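PDB 2X4L: ferric-siderophore receptor protein from Streptomyces coelicolor, which probably binds iron-loaded siderophores outside the cell membrane and hands them on for uptake, as a solute-binding protein of family 8. Local coordinates for residues 46-51 / 61-66; 263-268 / 291-296. One frame throughout, in Å; residues are numbered along the deposited sequence.

Running from the N terminus, interaction 1 comes first: 61-66 returns to 46-51 after helix 52-60, so that a short loop of nine helical residues is closed and strand 48-51 is joined to the approach to strand 67-69. Interaction 2 follows much later, where 291-296 pairs with 263-268 across 22 intervening residues that include helices 280-283 and 286-289. The two loops are in series, neither nested nor crossing. Interaction 1 lies at the five-stranded parallel sheet, through strand 48-51 and the loop before 67-69, and interaction 2 in the six-stranded mixed sheet. Their centres lie about 30 Å apart on opposite sides of the chain's centre.

Interaction 1 (46-51 / 61-66); sequences ANIVAF and YGVEVK
Lys66 reaches back to the loop residues just before strand 48-51 with its ammonium group and grips two oxygens there. NZ donates to Asn47 OD1 at 2.8 Å and to Ala46 O at 3.1 Å, the first bond tilted 26° from the amide plane and the second arriving from well above the carbonyl plane. With CG anti to the carbonyl carbon (chi1 -61°), Lys66 CG passes 3.8 Å from Asn47 CA; bends at chi2 (-76°) and chi4 then turn NZ onto its two acceptors. At the root of the same residue, Lys66 N donates to Ile48 O over 2.8 Å, in the carbonyl plane, so backbone and side chain of one lysine hold three consecutive residues.

Next to this polar patch, Ile48 spreads its two branches over different partners. CD1 lies across Val63 CG1 at 3.8 Å, and CG2 meets Val65 CG1 at 3.9 Å; both valines cross the isoleucine at about a right angle. A water between the segments donates to Ala46 O and Glu64 O and accepts from Ile48 N at 2.9 Å, which gives the amide of buried Ile48 an acceptor and joins it to Glu64 O. Ala46 O thus receives two donors, the water and the ammonium.

Farther out, Asn47 ND2 donates to Ala110 O, which fixes the amide with OD1 toward the lysine, while Glu112 OE1 takes the backbone N of Ala46 and Asn47. Gly62, at positive phi, is the C-prime residue of the Schellman motif ending helix 52-60. Segment 61-66 is the helix-to-strand connection of a right-handed beta-alpha-beta crossover: Val63 and Val65 lean on Leu58 and Ala55 of that helix, Ile48 packs on Val113 and Ile115 of strand 113-118, and Ala50 bonds through its backbone to Gly67 and Phe69 of strand 67-69.

Interaction 2 (263-268 / 291-296); sequences IIMDDR and GQVIAR
Ile264 and Ile294 both place CG1 between backbone N and carbonyl carbon (chi1 66° and 62°); with the two residues bridged on one face of the sheet, the matching torsions run the side chains alongside each other, Ile264 CG2 and Ile294 CG1 3.5 Å apart. Arg296 continues this face: CG stands anti to the backbone N and the chain runs extended to NE, laying its methylenes obliquely over Ile264, with Arg296 CG 4.0 Å from Ile264 CD1. Its guanidinium leads away to a salt bridge with Asp221. Off the face carrying Ile264, Ile294 and Arg296, Met265 CG meets Val293 CG1 at 4.0 Å, beside Ile263.

Parallel pairing sets this register. Ile263 N reaches Gln292 O and Ile294 N returns to Ile263 O, both at 3.0 Å; Met265 N to Ile294 O and Arg296 N to Met265 O follow at 2.9 Å. The last bond is straight at hydrogen (175°) but comes from above the carbonyl plane, and a weak bond from Asp267 N to Arg296 O ends the pairing.

At the strand's end, Arg268 turns back on Asp266, gripping it side-on through NE and NH2, while Arg268 N closes an Asx turn on Asp266 OD1; Ser205 OG is also hydrogen-bonded to OD2. Glu299 pairs with Arg268 NH1. Helix 304-320 covers Ile264 and Ile294, an alpha/beta arrangement consistent with a lobe of a periplasmic binding protein.

Interaction 1 (46-51 / 61-66)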
loop_
_atom_site.group_PDB
_atom_site.type_symbol
_atom_site.label_atom_id
_atom_site.label_comp_id
_atom_site.label_asym_id
_atom_site.label_seq_id
_atom_site.Cartn_x
_atom_site.Cartn_y
_atom_site.Cartn_z
ATOM N N ALA A 46 -17.984 17.057 3.993
ATOM C CA ALA A 46 -17.221 17.590 5.056
ATOM C C ALA A 46 -16.826 16.437 5.980
ATOM O O ALA A 46 -15.794 16.545 6.660
ATOM C CB ALA A 46 -18.109 18.546 5.813
ATOM N N ASN A 47 -17.662 15.374 6.063
ATOM C CA ASN A 47 -17.398 14.264 7.077
ATOM C C ASN A 47 -17.031 13.007 6.353
ATOM O O ASN A 47 -17.890 12.167 6.036
ATOM C CB ASN A 47 -18.656 14.014 7.913
ATOM C CG ASN A 47 -19.071 15.208 8.768
ATOM O OD1 ASN A 47 -18.348 16.197 8.903
ATOM N ND2 ASN A 47 -20.237 15.138 9.299
ATOM N N ILE A 48 -15.740 12.851 6.071
ATOM C CA ILE A 48 -15.223 11.771 5.309
ATOM C C ILE A 48 -14.725 10.695 6.291
ATOM O O ILE A 48 -14.086 11.030 7.317
ATOM C CB ILE A 48 -13.999 12.283 4.461
ATOM C CG1 ILE A 48 -14.478 13.352 3.467
ATOM C CG2 ILE A 48 -13.327 11.081 3.740
ATOM C CD1 ILE A 48 -13.274 14.035 2.814
ATOM N N VAL A 49 -15.024 9.452 5.987
ATOM C CA VAL A 49 -14.395 8.336 6.697
ATOM C C VAL A 49 -13.624 7.514 5.722
ATOM O O VAL A 49 -14.109 7.273 4.619
ATOM C CB VAL A 49 -15.484 7.511 7.425
ATOM C CG1 VAL A 49 -14.951 6.196 7.992
ATOM C CG2 VAL A 49 -16.177 8.367 8.531
ATOM N N ALA A 50 -12.414 7.146 6.068
ATOM C CA ALA A 50 -11.593 6.409 5.101
ATOM C C ALA A 50 -10.760 5.298 5.732
ATOM O O ALA A 50 -10.349 5.408 6.906
ATOM C CB ALA A 50 -10.639 7.420 4.408
ATOM N N PHE A 51 -10.403 4.302 4.948
ATOM C CA PHE A 51 -9.403 3.354 5.355
ATOM C C PHE A 51 -8.155 4.201 5.733
ATOM O O PHE A 51 -7.845 5.184 5.061
ATOM C CB PHE A 51 -9.090 2.432 4.170
ATOM C CG PHE A 51 -7.959 1.488 4.478
ATOM C CD1 PHE A 51 -8.154 0.489 5.421
ATOM C CD2 PHE A 51 -6.762 1.567 3.784
ATOM C CE1 PHE A 51 -7.122 -0.369 5.763
ATOM C CE2 PHE A 51 -5.720 0.697 4.126
ATOM C CZ PHE A 51 -5.897 -0.294 5.120
ATOM N N TYR A 61 -2.615 15.785 0.590
ATOM C CA TYR A 61 -3.241 16.803 -0.287
ATOM C C TYR A 61 -4.090 17.774 0.491
ATOM O O TYR A 61 -4.853 18.470 -0.121
ATOM C CB TYR A 61 -4.111 16.052 -1.272
ATOM C CG TYR A 61 -3.280 15.147 -2.150
ATOM C CD1 TYR A 61 -2.165 15.656 -2.843
ATOM C CD2 TYR A 61 -3.563 13.769 -2.296
ATOM C CE1 TYR A 61 -1.365 14.843 -3.666
ATOM C CE2 TYR A 61 -2.746 12.962 -3.158
ATOM C CZ TYR A 61 -1.650 13.536 -3.843
ATOM O OH TYR A 61 -0.853 12.692 -4.613
ATOM N N GLY A 62 -3.967 17.792 1.818
ATOM C CA GLY A 62 -4.672 18.746 2.659
ATOM C C GLY A 62 -6.146 18.521 2.759
ATOM O O GLY A 62 -6.869 19.490 3.101
ATOM N N VAL A 63 -6.577 17.257 2.594
ATOM C CA VAL A 63 -8.000 16.916 2.789
ATOM C C VAL A 63 -8.111 16.160 4.099
ATOM O O VAL A 63 -7.512 15.117 4.235
ATOM C CB VAL A 63 -8.463 16.107 1.614
ATOM C CG1 VAL A 63 -9.842 15.381 1.858
ATOM C CG2 VAL A 63 -8.490 17.030 0.340
ATOM N N GLU A 64 -8.860 16.734 5.045
ATOM C CA GLU A 64 -9.008 16.099 6.342
ATOM C C GLU A 64 -10.105 15.066 6.330
ATOM O O GLU A 64 -11.117 15.214 5.656
ATOM C CB GLU A 64 -9.347 17.169 7.395
ATOM C CG GLU A 64 -10.132 16.758 8.663
ATOM C CD GLU A 64 -10.705 17.970 9.508
ATOM O OE1 GLU A 64 -10.440 19.155 9.162
ATOM O OE2 GLU A 64 -11.451 17.726 10.506
ATOM N N VAL A 65 -9.923 13.992 7.085
ATOM C CA VAL A 65 -11.004 13.037 7.347
ATOM C C VAL A 65 -11.451 13.097 8.831
ATOM O O VAL A 65 -10.708 13.610 9.739
ATOM C CB VAL A 65 -10.627 11.544 6.960
ATOM C CG1 VAL A 65 -10.000 11.585 5.627
ATOM C CG2 VAL A 65 -9.656 10.937 8.008
ATOM N N LYS A 66 -12.690 12.670 9.078
ATOM C CA LYS A 66 -13.178 12.636 10.463
ATOM C C LYS A 66 -12.961 11.271 11.122
ATOM O O LYS A 66 -12.748 11.219 12.357
ATOM C CB LYS A 66 -14.648 12.992 10.502
ATOM C CG LYS A 66 -14.956 14.410 9.968
ATOM C CD LYS A 66 -14.569 15.456 10.964
ATOM C CE LYS A 66 -14.762 16.949 10.544
ATOM N NZ LYS A 66 -15.892 17.308 9.695
HETATM O O HOH W 1 -13.714 14.838 6.802
#

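Interaction 2 (263-268 / 291-296)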
loop_
_atom_site.group_PDB
_atom_site.type_symbol
_atom_site.label_atom_id
_atom_site.label_comp_id
_atom_site.label_asym_id
_atom_site.label_seq_id
_atom_site.Cartn_x
_atom_site.Cartn_y
_atom_site.Cartn_z
ATOM N N ILE A 263 16.184 -8.195 -0.773
ATOM C CA ILE A 263 14.812 -8.628 -0.333
ATOM C C ILE A 263 14.051 -7.413 0.173
ATOM O O ILE A 263 14.602 -6.629 0.974
ATOM C CB ILE A 263 14.941 -9.689 0.741
ATOM C CG1 ILE A 263 15.751 -10.836 0.218
ATOM C CG2 ILE A 263 13.508 -10.122 1.201
ATOM C CD1 ILE A 263 16.025 -11.980 1.348
ATOM N N ILE A 264 12.797 -7.245 -0.323
ATOM C CA ILE A 264 11.927 -6.175 0.118
ATOM C C ILE A 264 10.804 -6.809 0.928
ATOM O O ILE A 264 10.088 -7.714 0.395
ATOM C CB ILE A 264 11.489 -5.296 -1.024
ATOM C CG1 ILE A 264 10.577 -5.970 -2.090
ATOM C CG2 ILE A 264 12.838 -4.796 -1.776
ATOM C CD1 ILE A 264 10.005 -5.037 -3.204
ATOM N N MET A 265 10.724 -6.468 2.220
ATOM C CA MET A 265 9.818 -7.158 3.141
ATOM C C MET A 265 8.634 -6.264 3.529
ATOM O O MET A 265 8.790 -5.130 3.958
ATOM C CB MET A 265 10.565 -7.530 4.425
ATOM C CG MET A 265 11.590 -8.702 4.194
ATOM S SD MET A 265 10.892 -10.179 3.643
ATOM C CE MET A 265 9.931 -10.665 5.087
ATOM N N ASP A 266 7.454 -6.869 3.459
ATOM C CA ASP A 266 6.195 -6.266 3.869
ATOM C C ASP A 266 6.387 -5.531 5.214
ATOM O O ASP A 266 6.865 -6.119 6.219
ATOM C CB ASP A 266 5.205 -7.427 4.057
ATOM C CG ASP A 266 3.734 -7.009 4.135
ATOM O OD1 ASP A 266 3.395 -5.888 4.467
ATOM O OD2 ASP A 266 2.964 -7.962 3.872
ATOM N N ASP A 267 5.917 -4.298 5.228
ATOM C CA ASP A 267 6.026 -3.433 6.376
ATOM C C ASP A 267 4.770 -3.340 7.267
ATOM O O ASP A 267 4.783 -2.590 8.289
ATOM C CB ASP A 267 6.410 -2.052 5.898
ATOM C CG ASP A 267 5.397 -1.418 4.965
ATOM O OD1 ASP A 267 4.378 -1.982 4.621
ATOM O OD2 ASP A 267 5.679 -0.180 4.626
ATOM N N ARG A 268 3.719 -4.100 6.944
ATOM C CA ARG A 268 2.458 -3.822 7.646
ATOM C C ARG A 268 2.323 -4.418 9.021
ATOM O O ARG A 268 3.039 -5.381 9.347
ATOM C CB ARG A 268 1.317 -4.329 6.723
ATOM C CG ARG A 268 1.193 -3.464 5.443
ATOM C CD ARG A 268 0.168 -4.033 4.469
ATOM N NE ARG A 268 0.576 -5.399 4.060
ATOM C CZ ARG A 268 -0.282 -6.336 3.792
ATOM N NH1 ARG A 268 -1.609 -6.063 3.672
ATOM N NH2 ARG A 268 0.203 -7.556 3.596
ATOM N N GLY A 291 23.143 -7.474 4.492
ATOM C CA GLY A 291 22.456 -6.237 4.856
ATOM C C GLY A 291 21.622 -5.630 3.742
ATOM O O GLY A 291 21.468 -4.411 3.712
ATOM N N GLN A 292 21.191 -6.422 2.744
ATOM C CA GLN A 292 20.490 -5.969 1.549
ATOM C C GLN A 292 18.985 -6.247 1.630
ATOM O O GLN A 292 18.397 -6.813 0.758
ATOM C CB GLN A 292 21.138 -6.581 0.289
ATOM C CG GLN A 292 22.513 -6.000 0.151
ATOM C CD GLN A 292 23.364 -6.567 -0.965
ATOM O OE1 GLN A 292 22.967 -7.443 -1.729
ATOM N NE2 GLN A 292 24.563 -6.038 -1.057
ATOM N N VAL A 293 18.396 -5.894 2.745
ATOM C CA VAL A 293 16.950 -6.057 3.024
ATOM C C VAL A 293 16.444 -4.655 3.305
ATOM O O VAL A 293 16.971 -3.895 4.148
ATOM C CB VAL A 293 16.736 -6.968 4.223
ATOM C CG1 VAL A 293 15.233 -7.150 4.524
ATOM C CG2 VAL A 293 17.360 -8.413 3.980
ATOM N N ILE A 294 15.342 -4.304 2.640
ATOM C CA ILE A 294 14.629 -3.088 2.913
ATOM C C ILE A 294 13.190 -3.309 3.072
ATOM O O ILE A 294 12.703 -4.453 2.874
ATOM C CB ILE A 294 14.860 -2.051 1.771
ATOM C CG1 ILE A 294 14.352 -2.524 0.418
ATOM C CG2 ILE A 294 16.359 -1.602 1.739
ATOM C CD1 ILE A 294 14.176 -1.324 -0.609
ATOM N N ALA A 295 12.370 -2.281 3.294
ATOM C CA ALA A 295 10.911 -2.441 3.340
ATOM C C ALA A 295 10.286 -2.460 1.961
ATOM O O ALA A 295 10.809 -1.862 1.007
ATOM C CB ALA A 295 10.323 -1.281 4.158
ATOM N N ARG A 296 9.164 -3.167 1.885
ATOM C CA ARG A 296 8.218 -3.038 0.841
ATOM C C ARG A 296 6.900 -2.551 1.483
ATOM O O ARG A 296 6.569 -3.078 2.559
ATOM C CB ARG A 296 7.892 -4.406 0.207
ATOM C CG ARG A 296 6.799 -4.275 -0.907
ATOM C CD ARG A 296 6.326 -5.647 -1.468
ATOM N NE ARG A 296 5.210 -5.369 -2.342
ATOM C CZ ARG A 296 4.252 -6.258 -2.604
ATOM N NH1 ARG A 296 4.262 -7.500 -2.035
ATOM N NH2 ARG A 296 3.190 -5.836 -3.333
#